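Local structure of sesquisabinene B synthase 2 (Santalum album, 6A2A) at residues Ser254-Glu259 / Glu300-Glu305. The protein is a magnesium- or manganese-dependent plant terpene synthase that probably cyclises farnesyl diphosphate to sesquisabinene B. Residues are numbered along the deposited sequence; the frame is centred on the assembly and turned at random.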
ATOM      1  N   SER A 254     -18.176   5.487  -6.002  1.00 27.54           N
ATOM      2  CA  SER A 254     -17.007   4.975  -6.802  1.00 29.17           C
ATOM      3  C   SER A 254     -15.697   5.301  -6.090  1.00 26.12           C
ATOM      4  O   SER A 254     -14.788   4.510  -6.197  1.00 28.07           O
ATOM      5  CB  SER A 254     -16.952   5.491  -8.249  1.00 29.92           C
ATOM      6  OG  SER A 254     -16.554   6.871  -8.294  1.00 34.76           O
ATOM      7  N   PHE A 255     -15.600   6.459  -5.431  1.00 25.88           N
ATOM      8  CA  PHE A 255     -14.421   6.770  -4.606  1.00 27.58           C
ATOM      9  C   PHE A 255     -14.307   5.763  -3.446  1.00 25.26           C
ATOM     10  O   PHE A 255     -13.208   5.254  -3.179  1.00 23.14           O
ATOM     11  CB  PHE A 255     -14.455   8.152  -3.966  1.00 29.61           C
ATOM     12  CG  PHE A 255     -14.170   9.308  -4.874  1.00 34.66           C
ATOM     13  CD1 PHE A 255     -12.873   9.754  -5.049  1.00 35.40           C
ATOM     14  CD2 PHE A 255     -15.218   9.991  -5.495  1.00 34.27           C
ATOM     15  CE1 PHE A 255     -12.618  10.851  -5.858  1.00 42.34           C
ATOM     16  CE2 PHE A 255     -14.959  11.081  -6.318  1.00 37.72           C
ATOM     17  CZ  PHE A 255     -13.657  11.513  -6.485  1.00 37.88           C
ATOM     18  N   HIS A 256     -15.425   5.523  -2.766  1.00 23.84           N
ATOM     19  CA  HIS A 256     -15.436   4.497  -1.662  1.00 22.74           C
ATOM     20  C   HIS A 256     -14.988   3.120  -2.163  1.00 25.86           C
ATOM     21  O   HIS A 256     -14.231   2.390  -1.491  1.00 21.39           O
ATOM     22  CB  HIS A 256     -16.822   4.429  -1.029  1.00 23.37           C
ATOM     23  CG  HIS A 256     -17.213   5.694  -0.351  1.00 19.73           C
ATOM     24  ND1 HIS A 256     -18.506   5.956   0.011  1.00 20.27           N
ATOM     25  CD2 HIS A 256     -16.460   6.741   0.053  1.00 19.07           C
ATOM     26  CE1 HIS A 256     -18.559   7.130   0.592  1.00 19.62           C
ATOM     27  NE2 HIS A 256     -17.303   7.625   0.643  1.00 19.92           N
ATOM     28  N   GLN A 257     -15.474   2.708  -3.325  1.00 23.13           N
ATOM     29  CA  GLN A 257     -15.136   1.383  -3.830  1.00 24.68           C
ATOM     30  C   GLN A 257     -13.629   1.292  -4.080  1.00 23.36           C
ATOM     31  O   GLN A 257     -13.040   0.212  -3.853  1.00 24.93           O
ATOM     32  CB  GLN A 257     -15.950   1.083  -5.093  1.00 24.18           C
ATOM     33  CG  GLN A 257     -17.412   0.813  -4.781  1.00 25.61           C
ATOM     34  CD  GLN A 257     -18.243   0.632  -6.024  1.00 26.87           C
ATOM     35  OE1 GLN A 257     -17.793   0.970  -7.115  1.00 27.75           O
ATOM     36  NE2 GLN A 257     -19.429   0.075  -5.861  1.00 25.53           N
ATOM     37  N   LYS A 258     -12.987   2.368  -4.544  1.00 23.08           N
ATOM     38  CA  LYS A 258     -11.538   2.357  -4.768  1.00 24.57           C
ATOM     39  C   LYS A 258     -10.787   2.250  -3.431  1.00 21.58           C
ATOM     40  O   LYS A 258      -9.746   1.594  -3.322  1.00 24.88           O
ATOM     41  CB  LYS A 258     -11.075   3.598  -5.544  1.00 28.28           C
ATOM     42  CG  LYS A 258     -11.389   3.507  -7.044  1.00 34.33           C
ATOM     43  CD  LYS A 258     -11.262   4.823  -7.796  1.00 40.62           C
ATOM     44  CE  LYS A 258     -12.129   4.897  -9.047  1.00 45.74           C
ATOM     45  NZ  LYS A 258     -11.685   3.938 -10.082  1.00 51.42           N
ATOM     46  N   GLU A 259     -11.296   2.960  -2.461  1.00 22.32           N
ATOM     47  CA  GLU A 259     -10.721   2.954  -1.096  1.00 22.97           C
ATOM     48  C   GLU A 259     -10.775   1.531  -0.525  1.00 21.08           C
ATOM     49  O   GLU A 259      -9.775   1.088   0.050  1.00 20.53           O
ATOM     50  CB  GLU A 259     -11.449   3.947  -0.182  1.00 23.30           C
ATOM     51  CG  GLU A 259     -11.220   5.402  -0.520  1.00 23.09           C
ATOM     52  CD  GLU A 259     -12.181   6.342   0.144  1.00 24.27           C
ATOM     53  OE1 GLU A 259     -12.999   5.856   1.000  1.00 22.69           O
ATOM     54  OE2 GLU A 259     -12.135   7.529  -0.194  1.00 23.08           O
ATOM     55  N   GLU A 300      -7.941  10.062   1.989  1.00 22.03           N
ATOM     56  CA  GLU A 300      -6.735   9.570   2.654  1.00 23.07           C
ATOM     57  C   GLU A 300      -6.924   9.448   4.176  1.00 21.76           C
ATOM     58  O   GLU A 300      -6.384   8.477   4.775  1.00 19.31           O
ATOM     59  CB  GLU A 300      -5.530  10.481   2.398  1.00 27.46           C
ATOM     60  CG  GLU A 300      -4.905  10.185   1.051  1.00 33.63           C
ATOM     61  CD  GLU A 300      -3.566  10.872   0.889  1.00 38.88           C
ATOM     62  OE1 GLU A 300      -3.566  12.104   0.702  1.00 44.81           O
ATOM     63  OE2 GLU A 300      -2.552  10.186   1.070  1.00 40.67           O
ATOM     64  N   VAL A 301      -7.540  10.443   4.774  1.00 18.84           N
ATOM     65  CA  VAL A 301      -7.788  10.442   6.209  1.00 18.32           C
ATOM     66  C   VAL A 301      -8.713   9.269   6.531  1.00 18.24           C
ATOM     67  O   VAL A 301      -8.481   8.523   7.507  1.00 16.68           O
ATOM     68  CB  VAL A 301      -8.377  11.774   6.668  1.00 18.76           C
ATOM     69  CG1 VAL A 301      -8.872  11.724   8.105  1.00 17.98           C
ATOM     70  CG2 VAL A 301      -7.355  12.884   6.492  1.00 20.50           C
ATOM     71  N   ARG A 302      -9.770   9.138   5.768  1.00 17.78           N
ATOM     72  CA  ARG A 302     -10.709   8.038   5.993  1.00 19.09           C
ATOM     73  C   ARG A 302     -10.019   6.676   5.891  1.00 18.83           C
ATOM     74  O   ARG A 302     -10.292   5.779   6.725  1.00 18.21           O
ATOM     75  CB  ARG A 302     -11.855   8.139   4.973  1.00 18.33           C
ATOM     76  CG  ARG A 302     -12.751   6.934   4.960  1.00 18.08           C
ATOM     77  CD  ARG A 302     -14.089   7.167   4.257  1.00 19.46           C
ATOM     78  NE  ARG A 302     -13.930   7.650   2.861  1.00 19.79           N
ATOM     79  CZ  ARG A 302     -13.998   8.957   2.493  1.00 21.85           C
ATOM     80  NH1 ARG A 302     -14.376   9.919   3.341  1.00 18.59           N
ATOM     81  NH2 ARG A 302     -13.695   9.270   1.248  1.00 21.75           N
ATOM     82  N   GLU A 303      -9.125   6.485   4.912  1.00 17.45           N
ATOM     83  CA  GLU A 303      -8.387   5.202   4.828  1.00 17.49           C
ATOM     84  C   GLU A 303      -7.582   4.972   6.132  1.00 18.71           C
ATOM     85  O   GLU A 303      -7.514   3.854   6.641  1.00 15.94           O
ATOM     86  CB  GLU A 303      -7.515   5.165   3.581  1.00 18.44           C
ATOM     87  CG  GLU A 303      -8.315   4.909   2.309  1.00 22.73           C
ATOM     88  CD  GLU A 303      -7.489   4.926   1.009  1.00 26.75           C
ATOM     89  OE1 GLU A 303      -6.434   4.283   0.973  1.00 30.76           O
ATOM     90  OE2 GLU A 303      -7.931   5.560   0.015  1.00 29.47           O
ATOM     91  N   MET A 304      -6.905   6.011   6.639  1.00 18.15           N
ATOM     92  CA  MET A 304      -6.057   5.832   7.761  1.00 17.23           C
ATOM     93  C   MET A 304      -6.946   5.538   8.978  1.00 17.94           C
ATOM     94  O   MET A 304      -6.584   4.674   9.836  1.00 17.37           O
ATOM     95  CB  MET A 304      -5.120   7.020   7.974  1.00 17.34           C
ATOM     96  CG  MET A 304      -3.936   7.023   6.991  1.00 20.87           C
ATOM     97  SD  MET A 304      -2.834   8.401   7.270  1.00 20.00           S
ATOM     98  CE  MET A 304      -3.646   9.677   6.295  1.00 19.50           C
ATOM     99  N   GLU A 305      -8.099   6.193   9.091  1.00 17.73           N
ATOM    100  CA  GLU A 305      -8.933   5.936  10.278  1.00 16.61           C
ATOM    101  C   GLU A 305      -9.452   4.488  10.211  1.00 16.75           C
ATOM    102  O   GLU A 305      -9.617   3.843  11.217  1.00 17.16           O
ATOM    103  CB  GLU A 305     -10.125   6.911  10.347  1.00 16.71           C
ATOM    104  CG  GLU A 305      -9.757   8.367  10.594  1.00 16.59           C
ATOM    105  CD  GLU A 305      -9.164   8.644  11.953  1.00 19.59           C
ATOM    106  OE1 GLU A 305      -9.799   8.303  12.952  1.00 18.70           O
ATOM    107  OE2 GLU A 305      -8.067   9.209  12.009  1.00 19.73           O
TER
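Glu259 and Arg302 form a bidentate salt bridge that illustrates how a buried charge pair can join two helical segments whose axes come no closer than 11.1 Å. Arg302 grips the carboxylate side-on: its NE gives a nearly straight bond to Glu259 OE1 at 2.7 Å, and its NH2 reaches the syn lone pair of Glu259 OE2, also at 2.7 Å. The bend at chi3 (56°) of Arg302 turns this NE edge to the glutamate, whose chain runs extended beyond CG. Carboxylate and guanidinium are 31° from coplanar. Tyr286 OH shares a further hydrogen bond with Glu259 OE1; the carbonyl oxygens of Leu293 and Glu295 take hydrogen bonds from Arg302 NH1, so the guanidinium is probably held against rotation. With the carboxylate gone, as in an alanine here, the buried guanidinium of Arg302 would probably lose its counter-charge and Tyr286 OH a partner.

Packing completes the contact. His256 NE2 sits over one face of the guanidinium, offset toward its rim, with the ring steeply inclined (71°); this NE2 is hydrogen-bonded to Phe294 O. Beside the bridge, Glu303 OE2 rests 3.3 Å from Glu259 CG; a salt bridge to Arg262 probably offsets the nearby like charge.

The contact ties helix 239-270 to the first turns of helix 299-321 in the all-helical terpene synthase fold, away from the metal site, with helix 281-292 packing against His256, helix 348-372 against Met304 and helix 419-430 against Glu305.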